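Local coordinates for putative DNA protection protein (Streptomyces coelicolor, PDB 4CYB) that probably binds and oxidises iron as a twelve-subunit ferritin-like member of the Dps family, whose proteins typically protect DNA from oxidative damage, at residues Ile37-Asp40 with Leu41-Tyr45; Leu60-Lys63 with His64-Glu67; Pro90-Val93 with Ala94-Thr97. All coordinates share one frame; numbering follows the deposited sequence.

Contact 1: Ile37-Asp40 with Leu41-Tyr45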
loop_
_atom_site.group_PDB
_atom_site.type_symbol
_atom_site.label_atom_id
_atom_site.label_comp_id
_atom_site.label_asym_id
_atom_site.label_seq_id
_atom_site.Cartn_x
_atom_site.Cartn_y
_atom_site.Cartn_z
ATOM N N ILE J 37 -23.135 -18.399 16.461
ATOM C CA ILE J 37 -22.992 -19.844 16.207
ATOM C C ILE J 37 -22.510 -20.069 14.749
ATOM O O ILE J 37 -21.686 -20.927 14.497
ATOM C CB ILE J 37 -24.380 -20.550 16.393
ATOM C CG1 ILE J 37 -24.877 -20.280 17.824
ATOM C CG2 ILE J 37 -24.272 -22.043 16.061
ATOM C CD1 ILE J 37 -23.954 -20.864 18.881
ATOM N N LEU J 38 -23.027 -19.289 13.812
ATOM C CA LEU J 38 -22.712 -19.458 12.397
ATOM C C LEU J 38 -21.237 -19.110 12.135
ATOM O O LEU J 38 -20.551 -19.847 11.427
ATOM C CB LEU J 38 -23.650 -18.624 11.514
ATOM C CG LEU J 38 -23.320 -18.769 10.022
ATOM C CD1 LEU J 38 -23.252 -20.247 9.614
ATOM C CD2 LEU J 38 -24.415 -18.024 9.218
ATOM N N HIS J 39 -20.742 -18.078 12.818
ATOM C CA HIS J 39 -19.295 -17.756 12.687
ATOM C C HIS J 39 -18.472 -18.974 13.125
ATOM O O HIS J 39 -17.516 -19.394 12.471
ATOM C CB HIS J 39 -18.931 -16.540 13.571
ATOM C CG HIS J 39 -17.427 -16.382 13.714
ATOM N ND1 HIS J 39 -16.648 -15.809 12.745
ATOM C CD2 HIS J 39 -16.581 -16.891 14.649
ATOM C CE1 HIS J 39 -15.327 -15.894 13.125
ATOM N NE2 HIS J 39 -15.293 -16.538 14.284
ATOM N N ASP J 40 -18.805 -19.509 14.297
ATOM C CA ASP J 40 -18.085 -20.623 14.859
ATOM C C ASP J 40 -18.273 -21.903 14.034
ATOM O O ASP J 40 -17.368 -22.713 13.955
ATOM C CB ASP J 40 -18.495 -20.819 16.324
ATOM C CG ASP J 40 -17.855 -19.731 17.249
ATOM O OD1 ASP J 40 -16.963 -18.919 16.789
ATOM O OD2 ASP J 40 -18.238 -19.681 18.451
ATOM N N LEU J 41 -19.423 -22.086 13.368
ATOM C CA LEU J 41 -19.539 -23.219 12.428
ATOM C C LEU J 41 -18.600 -23.045 11.211
ATOM O O LEU J 41 -17.961 -23.994 10.773
ATOM C CB LEU J 41 -21.005 -23.334 11.910
ATOM C CG LEU J 41 -22.076 -23.975 12.790
ATOM C CD1 LEU J 41 -23.355 -23.855 11.970
ATOM C CD2 LEU J 41 -21.668 -25.452 13.020
ATOM N N TYR J 42 -18.481 -21.832 10.691
ATOM C CA TYR J 42 -17.632 -21.630 9.539
ATOM C C TYR J 42 -16.170 -21.864 9.966
ATOM O O TYR J 42 -15.441 -22.499 9.228
ATOM C CB TYR J 42 -17.794 -20.195 9.008
ATOM C CG TYR J 42 -18.758 -20.107 7.902
ATOM C CD1 TYR J 42 -18.476 -20.716 6.678
ATOM C CD2 TYR J 42 -19.976 -19.412 8.074
ATOM C CE1 TYR J 42 -19.353 -20.623 5.628
ATOM C CE2 TYR J 42 -20.883 -19.333 7.022
ATOM C CZ TYR J 42 -20.552 -19.953 5.829
ATOM O OH TYR J 42 -21.406 -19.872 4.749
ATOM N N LYS J 43 -15.746 -21.385 11.147
ATOM C CA LYS J 43 -14.358 -21.654 11.622
ATOM C C LYS J 43 -14.134 -23.163 11.919
ATOM O O LYS J 43 -13.147 -23.757 11.511
ATOM C CB LYS J 43 -13.986 -20.859 12.901
ATOM C CG LYS J 43 -13.834 -19.341 12.702
ATOM C CD LYS J 43 -12.788 -18.961 11.609
ATOM C CE LYS J 43 -11.369 -19.499 11.990
ATOM N NZ LYS J 43 -10.408 -18.843 11.059
ATOM N N LYS J 44 -15.117 -23.805 12.539
ATOM C CA LYS J 44 -15.072 -25.278 12.715
ATOM C C LYS J 44 -14.787 -26.011 11.401
ATOM O O LYS J 44 -13.881 -26.849 11.337
ATOM C CB LYS J 44 -16.343 -25.804 13.423
ATOM C CG LYS J 44 -16.453 -27.366 13.622
ATOM C CD LYS J 44 -17.897 -27.755 14.047
ATOM C CE LYS J 44 -18.198 -29.274 14.012
ATOM N NZ LYS J 44 -17.535 -29.937 15.178
ATOM N N TYR J 45 -15.526 -25.701 10.346
ATOM C CA TYR J 45 -15.380 -26.430 9.114
ATOM C C TYR J 45 -14.118 -25.962 8.340
ATOM O O TYR J 45 -13.550 -26.728 7.635
ATOM C CB TYR J 45 -16.663 -26.244 8.302
ATOM C CG TYR J 45 -17.875 -26.879 8.990
ATOM C CD1 TYR J 45 -17.725 -28.054 9.791
ATOM C CD2 TYR J 45 -19.150 -26.353 8.825
ATOM C CE1 TYR J 45 -18.815 -28.672 10.406
ATOM C CE2 TYR J 45 -20.249 -26.927 9.496
ATOM C CZ TYR J 45 -20.086 -28.077 10.250
ATOM O OH TYR J 45 -21.188 -28.633 10.848
#

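Contact 2: Leu60-Lys63 with His64-Glu67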
loop_
_atom_site.group_PDB
_atom_site.type_symbol
_atom_site.label_atom_id
_atom_site.label_comp_id
_atom_site.label_asym_id
_atom_site.label_seq_id
_atom_site.Cartn_x
_atom_site.Cartn_y
_atom_site.Cartn_z
ATOM N N LEU J 60 -12.692 -20.609 1.258
ATOM C CA LEU J 60 -14.047 -20.080 1.139
ATOM C C LEU J 60 -14.689 -19.957 2.498
ATOM O O LEU J 60 -15.325 -18.934 2.806
ATOM C CB LEU J 60 -14.902 -21.032 0.297
ATOM C CG LEU J 60 -16.369 -20.558 0.183
ATOM C CD1 LEU J 60 -16.508 -19.220 -0.572
ATOM C CD2 LEU J 60 -17.148 -21.648 -0.531
ATOM N N LEU J 61 -14.515 -20.973 3.341
ATOM C CA LEU J 61 -15.112 -20.914 4.675
ATOM C C LEU J 61 -14.477 -19.817 5.514
ATOM O O LEU J 61 -15.166 -19.158 6.281
ATOM C CB LEU J 61 -14.986 -22.273 5.390
ATOM C CG LEU J 61 -15.647 -23.446 4.631
ATOM C CD1 LEU J 61 -15.334 -24.810 5.228
ATOM C CD2 LEU J 61 -17.120 -23.301 4.530
ATOM N N ASP J 62 -13.155 -19.607 5.379
ATOM C CA ASP J 62 -12.581 -18.476 6.086
ATOM C C ASP J 62 -13.069 -17.107 5.585
ATOM O O ASP J 62 -13.182 -16.172 6.386
ATOM C CB ASP J 62 -11.059 -18.535 6.022
ATOM C CG ASP J 62 -10.419 -18.006 7.264
ATOM O OD1 ASP J 62 -11.019 -18.097 8.371
ATOM O OD2 ASP J 62 -9.307 -17.526 7.120
ATOM N N LYS J 63 -13.326 -16.975 4.275
ATOM C CA LYS J 63 -13.794 -15.725 3.727
ATOM C C LYS J 63 -15.158 -15.470 4.388
ATOM O O LYS J 63 -15.446 -14.362 4.848
ATOM C CB LYS J 63 -13.960 -15.881 2.220
ATOM C CG LYS J 63 -14.557 -14.603 1.593
ATOM C CD LYS J 63 -14.988 -14.912 0.162
ATOM C CE LYS J 63 -15.417 -13.604 -0.508
ATOM N NZ LYS J 63 -16.863 -13.280 -0.266
ATOM N N HIS J 64 -15.995 -16.513 4.440
ATOM C CA HIS J 64 -17.323 -16.315 5.062
ATOM C C HIS J 64 -17.264 -16.049 6.553
ATOM O O HIS J 64 -18.006 -15.160 7.051
ATOM C CB HIS J 64 -18.291 -17.482 4.756
ATOM C CG HIS J 64 -18.660 -17.583 3.341
ATOM N ND1 HIS J 64 -19.641 -18.430 2.903
ATOM C CD2 HIS J 64 -18.238 -16.865 2.234
ATOM C CE1 HIS J 64 -19.772 -18.298 1.584
ATOM N NE2 HIS J 64 -18.949 -17.315 1.174
ATOM N N ALA J 65 -16.360 -16.721 7.265
ATOM C CA ALA J 65 -16.190 -16.462 8.710
ATOM C C ALA J 65 -15.802 -15.000 8.941
ATOM O O ALA J 65 -16.361 -14.351 9.828
ATOM C CB ALA J 65 -15.092 -17.365 9.293
ATOM N N GLY J 66 -14.835 -14.467 8.174
ATOM C CA GLY J 66 -14.418 -13.073 8.358
ATOM C C GLY J 66 -15.574 -12.109 8.148
ATOM O O GLY J 66 -15.728 -11.159 8.872
ATOM N N GLU J 67 -16.418 -12.401 7.173
ATOM C CA GLU J 67 -17.591 -11.553 6.936
ATOM C C GLU J 67 -18.608 -11.655 8.074
ATOM O O GLU J 67 -19.161 -10.609 8.495
ATOM C CB GLU J 67 -18.203 -11.930 5.576
ATOM C CG GLU J 67 -17.340 -11.437 4.387
ATOM C CD GLU J 67 -17.728 -12.105 3.043
ATOM O OE1 GLU J 67 -18.681 -12.917 3.001
ATOM O OE2 GLU J 67 -17.022 -11.888 2.013
HETATM O O HOH W 1 -18.828 -15.426 -0.791
#

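Contact 3: Pro90-Val93 with Ala94-Thr97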
loop_
_atom_site.group_PDB
_atom_site.type_symbol
_atom_site.label_atom_id
_atom_site.label_comp_id
_atom_site.label_asym_id
_atom_site.label_seq_id
_atom_site.Cartn_x
_atom_site.Cartn_y
_atom_site.Cartn_z
ATOM N N PRO J 90 -20.208 -16.846 25.257
ATOM C CA PRO J 90 -20.906 -17.870 24.451
ATOM C C PRO J 90 -21.913 -18.759 25.244
ATOM O O PRO J 90 -22.825 -19.367 24.638
ATOM C CB PRO J 90 -19.769 -18.755 23.913
ATOM C CG PRO J 90 -18.617 -18.518 24.837
ATOM C CD PRO J 90 -18.738 -17.087 25.320
ATOM N N ARG J 91 -21.770 -18.821 26.564
ATOM C CA ARG J 91 -22.730 -19.606 27.350
ATOM C C ARG J 91 -24.071 -18.916 27.411
ATOM O O ARG J 91 -25.111 -19.592 27.558
ATOM C CB ARG J 91 -22.161 -19.897 28.751
ATOM C CG ARG J 91 -21.070 -21.004 28.644
ATOM C CD ARG J 91 -20.134 -21.062 29.874
ATOM N NE ARG J 91 -19.211 -19.919 29.845
ATOM C CZ ARG J 91 -18.023 -19.863 30.463
ATOM N NH1 ARG J 91 -17.618 -20.867 31.202
ATOM N NH2 ARG J 91 -17.277 -18.758 30.386
ATOM N N HIS J 92 -24.067 -17.583 27.293
ATOM C CA HIS J 92 -25.324 -16.856 27.105
ATOM C C HIS J 92 -25.874 -17.009 25.707
ATOM O O HIS J 92 -27.077 -17.235 25.513
ATOM C CB HIS J 92 -25.152 -15.394 27.532
ATOM C CG HIS J 92 -26.458 -14.658 27.746
ATOM N ND1 HIS J 92 -26.533 -13.310 27.809
ATOM C CD2 HIS J 92 -27.770 -15.135 27.871
ATOM C CE1 HIS J 92 -27.808 -12.943 28.017
ATOM N NE2 HIS J 92 -28.570 -14.059 28.043
ATOM N N VAL J 93 -25.002 -16.888 24.682
ATOM C CA VAL J 93 -25.412 -17.140 23.294
ATOM C C VAL J 93 -26.202 -18.454 23.174
ATOM O O VAL J 93 -27.234 -18.491 22.518
ATOM C CB VAL J 93 -24.151 -17.158 22.358
ATOM C CG1 VAL J 93 -24.427 -17.822 20.988
ATOM C CG2 VAL J 93 -23.613 -15.712 22.181
ATOM N N ALA J 94 -25.683 -19.492 23.856
ATOM C CA ALA J 94 -26.258 -20.866 23.903
ATOM C C ALA J 94 -27.714 -20.865 24.331
ATOM O O ALA J 94 -28.532 -21.628 23.819
ATOM C CB ALA J 94 -25.424 -21.769 24.827
ATOM N N GLU J 95 -28.046 -19.947 25.226
ATOM C CA GLU J 95 -29.377 -19.877 25.788
ATOM C C GLU J 95 -30.358 -19.117 24.925
ATOM O O GLU J 95 -31.567 -19.242 25.145
ATOM C CB GLU J 95 -29.356 -19.270 27.181
ATOM C CG GLU J 95 -28.520 -20.081 28.163
ATOM C CD GLU J 95 -28.218 -19.279 29.414
ATOM O OE1 GLU J 95 -28.413 -18.040 29.401
ATOM O OE2 GLU J 95 -27.740 -19.854 30.413
ATOM N N ILE J 96 -29.859 -18.350 23.942
ATOM C CA ILE J 96 -30.695 -17.491 23.122
ATOM C C ILE J 96 -30.846 -18.064 21.696
ATOM O O ILE J 96 -31.939 -17.943 21.043
ATOM C CB ILE J 96 -30.082 -16.056 23.020
ATOM C CG1 ILE J 96 -30.074 -15.361 24.397
ATOM C CG2 ILE J 96 -30.838 -15.217 21.948
ATOM C CD1 ILE J 96 -29.289 -14.037 24.434
ATOM N N THR J 97 -29.780 -18.691 21.177
ATOM C CA THR J 97 -29.790 -19.090 19.745
ATOM C C THR J 97 -30.795 -20.224 19.494
ATOM O O THR J 97 -31.080 -21.027 20.400
ATOM C CB THR J 97 -28.398 -19.585 19.287
ATOM O OG1 THR J 97 -28.419 -19.863 17.869
ATOM C CG2 THR J 97 -27.954 -20.860 20.099
#

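Contact 1: Ile37-Asp40 with Leu41-Tyr45
Leu38 and Tyr42, one helical turn apart, lie side by side and point the same way, with the leucine CD1 methyl against the CD2-CE2 bond of the phenol ring, 3.6 Å from Tyr42 CE2. That methyl reaches the ring because Leu38 carries CG anti to its backbone N (chi1 179°), which swings the branch toward the next turn. It also meets Leu41, whose CD1 is 4.3 Å from Leu38 CD1, while the CG2 methyl of Ile37 rests loosely on Leu41 CG. On another side of the same helix, His39 and Lys43 run alongside each other: the lysine CG comes within 3.5 Å of His39 NE2, an oblique approach of aliphatic carbon to ring. The lysine chain then bends at chi2 (-56°) and chi3, carrying its ammonium away from the imidazole to a salt bridge with Asp62 and a hydrogen bond to Asp73 of a second subunit. Asp73 is an iron(III) ligand, and a bound iron lies about 4 Å from the side chain of Lys43, as does the side chain of His46, another iron-binding residue.

Beneath the side chains the regular i to i+4 ladder sets their spacing. Lys43 N donates to His39 O at 3.0 Å, nearly straight at 165°, and Lys44 N donates to Asp40 O at 2.9 Å. Asp40 itself turns its carboxylate to Arg36 of the second subunit, so the helix divides its faces between core and interface. Within the chain, helix 18-48 meets helix 54-81 through the hydrogen bonds of Tyr42 OH with His64 and of His39 ND1 with the carbonyl of Ala65; Leu38 and Tyr42 also touch helices 109-136 and 140-164, completing the packing of a ferritin-like four-helix bundle.

Contact 2: Leu60-Lys63 with His64-Glu67
Helix 54-81 of the ferritin-like bundle supplies a textbook i to i+4 salt bridge, in which Lys63 NZ meets Glu67 OE2 at 2.7 Å. The carboxylate receives the ammonium on the syn lone pair of OE2, the side of its other oxygen. The Lys63 chain runs extended from the backbone as far as CE, until a bend at chi4 (-87°) turns NZ across the glutamate. Its CE is therefore also close to the carboxylate, 3.4 Å from Glu67 OE2. The second glutamate oxygen, OE1, is bonded to Gln157 of helix 140-164, so each end of the carboxylate has a partner.

One turn behind, Leu60 approaches His64. Its CG stands over one face of the imidazole, offset toward the rim, and its CD1 lies 3.6 Å from His64 NE2. A water links the two halves of the contact: it accepts from Lys63 NZ at 3.0 Å and hydrogen-bonds to His64 NE2 at 2.7 Å. At the other nitrogen, ND1, the ring is paired with Tyr42 OH of helix 18-48. Backbone bonds keep the turns in step, among them Gly66 N to Asp62 O at 3.0 Å, with an N-H...O angle of 167°. Asp62, whose CB points away from residues 64-67, forms a salt bridge with Lys43, close to His46, a residue seen to bind iron(III).

Chemically, the imidazole is held at both nitrogens, by the phenol of Tyr42 and by a water that also bonds an ammonium, which should restrict its rotation. Any disfavouring of a positive ring by Lys63 NZ, 4.8 Å from His64 NE2, would probably be softened by the Glu67 carboxylate.

Contact 3: Pro90-Val93 with Ala94-Thr97
Ile96 lays its CD1 methyl over one face of the His92 imidazole, 3.9 Å from the ring centroid and 21° off the normal, a clear CH-pi contact. The two side chains slant across one another, and the methyl sits toward the rim, with His92 NE2 3.7 Å from Ile96 CD1. With chi1 at -164°, His92 swings its ring beside its own carbonyl carbon, where the next turn can reach it. Glu95 meets the same imidazole differently: their side chains cross at about a right angle, with carboxylate and ring planes 77° apart, and Glu95 OE1 comes 3.3 Å from His92 CD2. The other carboxylate oxygen, OE2, makes a salt bridge with Arg101 of a second subunit, while Phe6 adds an edge-to-face ring contact to His92.

Under these side chains the backbone mixes alpha-helical bonds with tighter, 3-10-like i to i+3 bonds. Ala94 N donates to Pro90 O, but Glu95 N reaches His92 O at 2.9 Å from well above the carbonyl plane. Val93 O then takes two donors: Ile96 N in a similarly raised position, and Thr97 N almost in line with the carbonyl at 2.9 Å.

Such mixed bonding shows how irregular this short helix is. Helix 90-96 is the short helix that a Dps fold inserts between the second and third bundle helices, lying here at a subunit interface.

In the fold
Contact 1 is the buried one of the three, while contacts 2 and 3 are partly buried. Contacts 1 and 2 occupy consecutive bundle helices and touch directly: Tyr42 pairs with His64 and Lys43 with Asp62, the latter beside iron-binding His46. Contact 3 stands apart from those sites, about 22 Å from contact 2 between centres, yet it touches contact 1 where Ile37 packs on Val93 and Thr97, and both meet the same second subunit. Chemistry follows place: leucine-tyrosine packing in the bundle core, a salt bridge and shared water on helix 54-81, and a histidine-isoleucine CH-pi contact on irregular turns at the interface.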